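Local coordinates for protein guanine deaminase (Escherichia coli, PDB 6OHB) that catalyses the zinc-dependent hydrolytic deamination of guanine to xanthine and ammonia, a step of purine degradation, at residues K9-S14 / L40-G45. Residues are numbered along the deposited sequence; the frame is centred on the assembly and turned at random.
Sequences KAVRGS and LLIKQG
K9 O takes a hydrogen bond from I42 N at 2.9 Å (N-H···O angle 160°), with a weaker CA-H···O contact from L41 CA to the same oxygen at 3.3 Å. The hydrogen bond belongs to an antiparallel pair of strands in the small β-sheet domain that many amidohydrolases carry beside the TIM barrel, well away from the zinc site. Strand 38-43 lies between 46-50 and 8-12, and 67-70 runs parallel to 8-12 along its other edge.

K9 pairs with I42 and V11 with L40, each a hydrogen-bonded pair closed by two backbone bonds; A10 and L41 form the non-hydrogen-bonded pair between them. V11 and L40 are joined in the same way as K9 and I42, V11 N to L40 O and L40 N to V11 O.

On the face of K9, V11, L40 and I42, V11 meets L40 directly opposite, CB to CB at 4.3 Å, and reaches diagonally with CG2 to I42 CD1, also at 4.3 Å. F388, from strand 388-391, packs over V11, L40 and I42, tying this sheet to the neighbouring β-structure. K9 touches I42 through its CB, 4.1 Å from I42 CB; beyond CG the lysine runs out extended to where NZ hydrogen-bonds to the carbonyl oxygen of G432.

The other face holds A10 and L41, with W49 against the leucine. With L41 CG anti to the carbonyl carbon (chi1 -72°) and CD1 carried on outward, anti to CA (chi2 174°), the other methyl, CD2, is left leaning toward the 9-12 strand: it sits 3.7 Å from A10 CB and 3.6 Å from K9 O.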
loop_
_atom_site.group_PDB
_atom_site.type_symbol
_atom_site.label_atom_id
_atom_site.label_comp_id
_atom_site.label_asym_id
_atom_site.label_seq_id
_atom_site.Cartn_x
_atom_site.Cartn_y
_atom_site.Cartn_z
ATOM N N LYS A 9 -32.185 -0.293 19.424
ATOM C CA LYS A 9 -31.250 -1.328 18.992
ATOM C C LYS A 9 -30.077 -1.347 19.958
ATOM O O LYS A 9 -29.648 -0.292 20.434
ATOM C CB LYS A 9 -30.725 -1.102 17.563
ATOM C CG LYS A 9 -31.780 -1.164 16.478
ATOM C CD LYS A 9 -31.144 -1.084 15.093
ATOM C CE LYS A 9 -32.165 -0.674 14.042
ATOM N NZ LYS A 9 -31.621 -0.774 12.662
ATOM N N ALA A 10 -29.553 -2.542 20.232
ATOM C CA ALA A 10 -28.453 -2.735 21.169
ATOM C C ALA A 10 -27.275 -3.392 20.463
ATOM O O ALA A 10 -27.433 -4.444 19.835
ATOM C CB ALA A 10 -28.891 -3.593 22.359
ATOM N N VAL A 11 -26.096 -2.787 20.589
ATOM C CA VAL A 11 -24.875 -3.278 19.963
ATOM C C VAL A 11 -23.817 -3.426 21.049
ATOM O O VAL A 11 -23.479 -2.451 21.729
ATOM C CB VAL A 11 -24.375 -2.337 18.853
ATOM C CG1 VAL A 11 -23.018 -2.793 18.349
ATOM C CG2 VAL A 11 -25.384 -2.262 17.707
ATOM N N ARG A 12 -23.278 -4.629 21.199
ATOM C CA ARG A 12 -22.292 -4.912 22.230
ATOM C C ARG A 12 -20.922 -5.178 21.612
ATOM O O ARG A 12 -20.822 -5.780 20.537
ATOM C CB ARG A 12 -22.735 -6.115 23.065
ATOM C CG ARG A 12 -21.849 -6.378 24.252
ATOM C CD ARG A 12 -22.303 -7.590 25.033
ATOM N NE ARG A 12 -21.432 -7.806 26.180
ATOM C CZ ARG A 12 -21.633 -8.744 27.095
ATOM N NH1 ARG A 12 -22.684 -9.551 26.997
ATOM N NH2 ARG A 12 -20.788 -8.871 28.111
ATOM N N GLY A 13 -19.868 -4.742 22.291
ATOM C CA GLY A 13 -18.535 -5.115 21.844
ATOM C C GLY A 13 -17.493 -4.155 22.388
ATOM O O GLY A 13 -17.726 -3.458 23.365
ATOM N N SER A 14 -16.343 -4.145 21.726
ATOM C CA SER A 14 -15.253 -3.245 22.061
ATOM C C SER A 14 -15.374 -1.992 21.203
ATOM O O SER A 14 -15.653 -2.087 20.012
ATOM C CB SER A 14 -13.911 -3.931 21.827
ATOM O OG SER A 14 -13.504 -4.638 22.981
ATOM N N LEU A 40 -23.765 0.090 23.035
ATOM C CA LEU A 40 -24.237 1.208 22.231
ATOM C C LEU A 40 -25.719 0.993 21.972
ATOM O O LEU A 40 -26.102 0.006 21.336
ATOM C CB LEU A 40 -23.468 1.300 20.911
ATOM C CG LEU A 40 -24.062 2.262 19.879
ATOM C CD1 LEU A 40 -23.886 3.703 20.334
ATOM C CD2 LEU A 40 -23.441 2.043 18.503
ATOM N N LEU A 41 -26.544 1.897 22.484
ATOM C CA LEU A 41 -27.981 1.876 22.275
ATOM C C LEU A 41 -28.350 2.958 21.271
ATOM O O LEU A 41 -27.961 4.123 21.439
ATOM C CB LEU A 41 -28.734 2.103 23.589
ATOM C CG LEU A 41 -28.702 0.947 24.583
ATOM C CD1 LEU A 41 -29.367 1.365 25.882
ATOM C CD2 LEU A 41 -29.381 -0.277 23.987
ATOM N N ILE A 42 -29.145 2.564 20.280
ATOM C CA ILE A 42 -29.482 3.362 19.111
ATOM C C ILE A 42 -30.989 3.554 19.078
ATOM O O ILE A 42 -31.747 2.590 19.244
ATOM C CB ILE A 42 -29.013 2.662 17.816
ATOM C CG1 ILE A 42 -27.505 2.432 17.840
ATOM C CG2 ILE A 42 -29.456 3.432 16.577
ATOM C CD1 ILE A 42 -27.039 1.526 16.717
ATOM N N LYS A 43 -31.419 4.788 18.826
ATOM C CA LYS A 43 -32.834 5.102 18.672
ATOM C C LYS A 43 -32.974 6.235 17.670
ATOM O O LYS A 43 -32.287 7.255 17.791
ATOM C CB LYS A 43 -33.469 5.499 20.013
ATOM C CG LYS A 43 -34.969 5.763 19.924
ATOM C CD LYS A 43 -35.457 6.681 21.038
ATOM C CE LYS A 43 -36.326 5.933 22.040
ATOM N NZ LYS A 43 -37.123 6.865 22.887
ATOM N N GLN A 44 -33.864 6.056 16.693
ATOM C CA GLN A 44 -34.115 7.057 15.658
ATOM C C GLN A 44 -32.816 7.483 14.984
ATOM O O GLN A 44 -32.534 8.673 14.813
ATOM C CB GLN A 44 -34.854 8.267 16.226
ATOM C CG GLN A 44 -36.270 7.972 16.676
ATOM C CD GLN A 44 -36.965 9.197 17.225
ATOM O OE1 GLN A 44 -37.196 9.303 18.430
ATOM N NE2 GLN A 44 -37.305 10.131 16.343
ATOM N N GLY A 45 -32.006 6.490 14.623
ATOM C CA GLY A 45 -30.772 6.732 13.911
ATOM C C GLY A 45 -29.698 7.461 14.684
ATOM O O GLY A 45 -28.696 7.866 14.087
#